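Local coordinates for protein 361aa long hypothetical D-aminopeptidase (Pyrococcus horikoshii, PDB 2DRH) that probably acts as an aminopeptidase, releasing residues from the amino end of peptides, although its actual substrate is not established, at residues 19-24 against 241-246; 47-52 against 331-336. One frame throughout, in Å; residues are numbered along the deposited sequence.

Contact 1: 19-24 against 241-246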
loop_
_atom_site.group_PDB
_atom_site.type_symbol
_atom_site.label_atom_id
_atom_site.label_comp_id
_atom_site.label_asym_id
_atom_site.label_seq_id
_atom_site.Cartn_x
_atom_site.Cartn_y
_atom_site.Cartn_z
ATOM N N ASN A 19 17.543 27.041 11.863
ATOM C CA ASN A 19 16.153 26.911 11.437
ATOM C C ASN A 19 16.149 26.442 9.982
ATOM O O ASN A 19 15.481 27.014 9.117
ATOM C CB ASN A 19 15.390 28.233 11.584
ATOM C CG ASN A 19 13.884 28.058 11.392
ATOM O OD1 ASN A 19 13.325 27.007 11.724
ATOM N ND2 ASN A 19 13.223 29.087 10.868
ATOM N N LYS A 20 16.931 25.394 9.734
ATOM C CA LYS A 20 17.060 24.783 8.417
ATOM C C LYS A 20 17.244 23.287 8.627
ATOM O O LYS A 20 17.637 22.848 9.713
ATOM C CB LYS A 20 18.272 25.339 7.671
ATOM C CG LYS A 20 18.153 26.782 7.200
ATOM C CD LYS A 20 19.486 27.239 6.614
ATOM C CE LYS A 20 19.434 28.663 6.076
ATOM N NZ LYS A 20 18.760 28.748 4.742
ATOM N N ILE A 21 16.969 22.506 7.588
ATOM C CA ILE A 21 17.105 21.058 7.676
ATOM C C ILE A 21 18.513 20.629 8.118
ATOM O O ILE A 21 18.684 19.568 8.716
ATOM C CB ILE A 21 16.765 20.390 6.326
ATOM C CG1 ILE A 21 16.678 18.876 6.506
ATOM C CG2 ILE A 21 17.810 20.762 5.276
ATOM C CD1 ILE A 21 16.196 18.133 5.267
ATOM N N THR A 22 19.511 21.459 7.826
ATOM C CA THR A 22 20.896 21.159 8.190
ATOM C C THR A 22 21.171 21.289 9.689
ATOM O O THR A 22 22.309 21.119 10.132
ATOM C CB THR A 22 21.885 22.055 7.433
ATOM O OG1 THR A 22 21.478 23.421 7.555
ATOM C CG2 THR A 22 21.934 21.670 5.966
ATOM N N ASP A 23 20.140 21.612 10.464
ATOM C CA ASP A 23 20.309 21.695 11.908
ATOM C C ASP A 23 20.452 20.251 12.363
ATOM O O ASP A 23 20.846 19.970 13.494
ATOM C CB ASP A 23 19.104 22.359 12.581
ATOM C CG ASP A 23 19.183 23.872 12.545
ATOM O OD1 ASP A 23 20.282 24.403 12.790
ATOM O OD2 ASP A 23 18.157 24.533 12.286
ATOM N N VAL A 24 20.112 19.334 11.461
ATOM C CA VAL A 24 20.269 17.911 11.732
ATOM C C VAL A 24 21.733 17.712 11.344
ATOM O O VAL A 24 22.074 17.680 10.160
ATOM C CB VAL A 24 19.348 17.052 10.830
ATOM C CG1 VAL A 24 19.574 15.570 11.104
ATOM C CG2 VAL A 24 17.887 17.407 11.092
ATOM N N ILE A 241 7.499 18.687 -3.061
ATOM C CA ILE A 241 8.292 17.611 -2.495
ATOM C C ILE A 241 8.704 18.047 -1.102
ATOM O O ILE A 241 9.186 19.162 -0.912
ATOM C CB ILE A 241 9.570 17.339 -3.331
ATOM C CG1 ILE A 241 9.191 17.005 -4.785
ATOM C CG2 ILE A 241 10.379 16.209 -2.694
ATOM C CD1 ILE A 241 8.287 15.776 -4.942
ATOM N N MET A 242 8.503 17.171 -0.128
ATOM C CA MET A 242 8.867 17.487 1.247
ATOM C C MET A 242 9.919 16.505 1.716
ATOM O O MET A 242 9.706 15.295 1.691
ATOM C CB MET A 242 7.628 17.430 2.149
ATOM C CG MET A 242 6.664 18.582 1.902
ATOM S SD MET A 242 4.922 18.152 2.092
ATOM C CE MET A 242 4.645 17.377 0.490
ATOM N N ILE A 243 11.069 17.028 2.118
ATOM C CA ILE A 243 12.156 16.179 2.590
ATOM C C ILE A 243 12.307 16.388 4.085
ATOM O O ILE A 243 12.583 17.496 4.548
ATOM C CB ILE A 243 13.488 16.526 1.890
ATOM C CG1 ILE A 243 13.325 16.408 0.372
ATOM C CG2 ILE A 243 14.598 15.590 2.375
ATOM C CD1 ILE A 243 12.942 15.018 -0.101
ATOM N N ILE A 244 12.115 15.316 4.840
ATOM C CA ILE A 244 12.215 15.390 6.286
ATOM C C ILE A 244 13.455 14.662 6.791
ATOM O O ILE A 244 13.771 13.552 6.345
ATOM C CB ILE A 244 10.988 14.758 6.972
ATOM C CG1 ILE A 244 9.696 15.227 6.293
ATOM C CG2 ILE A 244 10.988 15.114 8.455
ATOM C CD1 ILE A 244 9.515 16.717 6.265
ATOM N N ALA A 245 14.155 15.297 7.722
ATOM C CA ALA A 245 15.346 14.704 8.321
ATOM C C ALA A 245 15.225 14.817 9.835
ATOM O O ALA A 245 14.657 15.783 10.350
ATOM C CB ALA A 245 16.601 15.427 7.840
ATOM N N THR A 246 15.754 13.821 10.543
ATOM C CA THR A 246 15.729 13.818 12.001
ATOM C C THR A 246 16.883 12.995 12.547
ATOM O O THR A 246 17.393 12.101 11.871
ATOM C CB THR A 246 14.412 13.228 12.564
ATOM O OG1 THR A 246 14.438 13.287 13.998
ATOM C CG2 THR A 246 14.241 11.772 12.136
#

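Contact 2: 47-52 against 331-336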
loop_
_atom_site.group_PDB
_atom_site.type_symbol
_atom_site.label_atom_id
_atom_site.label_comp_id
_atom_site.label_asym_id
_atom_site.label_seq_id
_atom_site.Cartn_x
_atom_site.Cartn_y
_atom_site.Cartn_z
ATOM N N PRO A 47 13.211 30.879 -22.618
ATOM C CA PRO A 47 14.002 31.227 -21.428
ATOM C C PRO A 47 14.194 30.054 -20.467
ATOM O O PRO A 47 13.328 29.187 -20.355
ATOM C CB PRO A 47 13.187 32.351 -20.792
ATOM C CG PRO A 47 12.515 32.991 -21.972
ATOM C CD PRO A 47 12.064 31.793 -22.762
ATOM N N VAL A 48 15.327 30.035 -19.772
ATOM C CA VAL A 48 15.616 28.961 -18.831
ATOM C C VAL A 48 15.570 29.443 -17.388
ATOM O O VAL A 48 16.275 30.376 -17.002
ATOM C CB VAL A 48 16.997 28.328 -19.104
ATOM C CG1 VAL A 48 18.058 29.390 -19.094
ATOM C CG2 VAL A 48 17.310 27.272 -18.049
ATOM N N ARG A 49 14.730 28.786 -16.596
ATOM C CA ARG A 49 14.552 29.111 -15.186
ATOM C C ARG A 49 14.363 27.783 -14.457
ATOM O O ARG A 49 13.256 27.431 -14.065
ATOM C CB ARG A 49 13.311 29.991 -15.006
ATOM C CG ARG A 49 13.296 31.283 -15.835
ATOM C CD ARG A 49 14.159 32.389 -15.230
ATOM N NE ARG A 49 13.955 33.680 -15.897
ATOM C CZ ARG A 49 14.467 34.011 -17.082
ATOM N NH1 ARG A 49 15.229 33.150 -17.750
ATOM N NH2 ARG A 49 14.211 35.203 -17.607
ATOM N N THR A 50 15.450 27.038 -14.296
ATOM C CA THR A 50 15.379 25.745 -13.637
ATOM C C THR A 50 16.649 25.507 -12.818
ATOM O O THR A 50 17.410 26.438 -12.565
ATOM C CB THR A 50 15.177 24.613 -14.687
ATOM O OG1 THR A 50 14.882 23.384 -14.020
ATOM C CG2 THR A 50 16.419 24.430 -15.540
ATOM N N GLY A 51 16.877 24.270 -12.394
ATOM C CA GLY A 51 18.065 23.993 -11.607
ATOM C C GLY A 51 18.049 22.639 -10.938
ATOM O O GLY A 51 17.199 21.800 -11.232
ATOM N N VAL A 52 18.988 22.440 -10.017
ATOM C CA VAL A 52 19.127 21.189 -9.294
ATOM C C VAL A 52 19.478 21.450 -7.835
ATOM O O VAL A 52 20.254 22.353 -7.523
ATOM C CB VAL A 52 20.251 20.318 -9.916
ATOM C CG1 VAL A 52 20.464 19.052 -9.091
ATOM C CG2 VAL A 52 19.898 19.959 -11.347
ATOM N N ARG A 331 12.228 35.584 -4.779
ATOM C CA ARG A 331 12.287 36.918 -5.366
ATOM C C ARG A 331 11.506 36.889 -6.677
ATOM O O ARG A 331 11.527 35.888 -7.381
ATOM C CB ARG A 331 13.741 37.306 -5.638
ATOM C CG ARG A 331 14.406 36.475 -6.722
ATOM C CD ARG A 331 15.876 36.831 -6.875
ATOM N NE ARG A 331 16.508 36.103 -7.973
ATOM C CZ ARG A 331 16.221 36.283 -9.260
ATOM N NH1 ARG A 331 15.308 37.174 -9.628
ATOM N NH2 ARG A 331 16.851 35.570 -10.186
ATOM N N THR A 332 10.814 37.979 -6.996
ATOM C CA THR A 332 10.032 38.063 -8.234
ATOM C C THR A 332 10.839 37.518 -9.410
ATOM O O THR A 332 12.069 37.593 -9.412
ATOM C CB THR A 332 9.633 39.525 -8.538
ATOM O OG1 THR A 332 8.721 39.985 -7.533
ATOM C CG2 THR A 332 8.976 39.641 -9.919
ATOM N N MET A 333 10.150 36.975 -10.410
ATOM C CA MET A 333 10.839 36.418 -11.569
ATOM C C MET A 333 9.994 36.272 -12.827
ATOM O O MET A 333 8.843 35.834 -12.775
ATOM C CB MET A 333 11.422 35.053 -11.222
ATOM C CG MET A 333 12.033 34.342 -12.411
ATOM S SD MET A 333 12.898 32.862 -11.923
ATOM C CE MET A 333 14.373 33.606 -11.191
ATOM N N ASP A 334 10.591 36.629 -13.960
ATOM C CA ASP A 334 9.924 36.527 -15.248
ATOM C C ASP A 334 10.454 35.277 -15.930
ATOM O O ASP A 334 11.538 34.795 -15.599
ATOM C CB ASP A 334 10.237 37.747 -16.110
ATOM C CG ASP A 334 11.687 37.796 -16.535
ATOM O OD1 ASP A 334 12.567 37.875 -15.654
ATOM O OD2 ASP A 334 11.951 37.748 -17.751
ATOM N N GLY A 335 9.695 34.752 -16.884
ATOM C CA GLY A 335 10.134 33.553 -17.572
ATOM C C GLY A 335 9.619 33.466 -18.991
ATOM O O GLY A 335 9.312 34.480 -19.613
ATOM N N ARG A 336 9.524 32.244 -19.500
ATOM C CA ARG A 336 9.058 32.011 -20.860
ATOM C C ARG A 336 7.750 32.731 -21.139
ATOM O O ARG A 336 6.886 32.825 -20.271
ATOM C CB ARG A 336 8.913 30.504 -21.115
ATOM C CG ARG A 336 7.877 29.783 -20.260
ATOM C CD ARG A 336 6.551 29.658 -20.999
ATOM N NE ARG A 336 5.704 28.603 -20.442
ATOM C CZ ARG A 336 4.555 28.206 -20.982
ATOM N NH1 ARG A 336 4.110 28.778 -22.099
ATOM N NH2 ARG A 336 3.851 27.234 -20.409
#

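Contact 1: 19-24 against 241-246
I21 and V24 set their side chains on A245, so a short 3-10 segment (21-23) and the residue after it pack against strand 240-246 of the large mixed sheet. The methyl of A245 is where both side chains converge. I21 CG1 lies 3.7 Å from A245 CB, and I21 CD1 goes on past it to 3.7 Å from I243 O. The torsions account for this reach: CG1 is anti to the backbone N (chi1 -170°) and CD1 continues the extension (chi2 174°), which extends the isoleucine toward the strand. V24 approaches the same alanine with its CG2 branch, 4.0 Å from A245 CB. Between side chains the I243 end is looser: I21 CD1 stays 4.2 Å from I243 CG2. All five touching residues are buried, and side chains meet across the interface through apolar groups alone.

The polar, partly exposed side of the turn, carrying K20 and D23, plays no part in this packing. There K20 N donates to D23 OD2 at 3.0 Å, meeting the carboxylate from above its plane, while S189 OG also bonds OD2. K20 NZ forms a salt bridge with E167. T246, whose CB points away from the turn, gives its hydroxyl to other partners, T200 O and A248 N; what it offers V24 is backbone, with V24 CG1 resting 4.0 Å from T246 C.

Contact 2: 47-52 against 331-336
The R49 guanidinium has G335 CA over one face and two groups at its edge, M333 CG near the plane and D334 CG in it, while D334 O meets it obliquely. This end of strand 48-56 thereby docks on the short strand 333-334, itself half of a two-stranded antiparallel sheet. R49 NE donates to D334 O at 2.7 Å; NE lies in the carbonyl plane of D334, but the bond is bent (131°) and the acceptor is tilted from the guanidinium plane. The second link to D334 is a salt bridge from R49 NH2 to D334 OD2, weak at 3.4 Å, its carboxylate turned 72° from the guanidinium. A bend at chi2 (-79°) curls the arginine chain, which also brings NH1 back to its neighbour V48 O, 3.1 Å away and in the guanidinium plane.

Apolar packing flanks this polar centre. M333 SD lies 3.6 Å from R49 CD, and P47 CD sits 3.6 Å from R336 CA, their side chains crossing at about a right angle. The R336 guanidinium turns to other partners, S139 O through NE and V124 O of the second subunit through NH2.

Replacing R49 with alanine takes away the guanidinium, and D334 O would probably lose this donor, the D334 carboxylate its weak charge partner, and M333 SD would face a gap. With G37 O also bonded by NH2, the buried cation is matched largely by backbone carbonyls, which probably help to stabilise its charge, and by one weakly bonded carboxylate.

In the fold
Contact 1 lies deep, its centre about 8 Å from the centre of the chain, whereas contact 2 is farther out, at about 18 Å, yet still buried apart from the partly exposed D334; the two centres are about 25 Å apart and their nearest atoms about 11 Å. They share no element: 241-246 belongs to the large mixed sheet, 47-52 to the separate four-stranded one. A connection runs through strand 28-36, which follows the 19-24 loop, pairs with 48-56 and packs I35 against both R49 and M333. Chemistry follows place. Contact 1 joins loop to sheet by aliphatic packing, while contact 2 joins the start of strand 48-56 to strand 333-334 and the loop after it through an arginine, and its R336 also reaches another subunit.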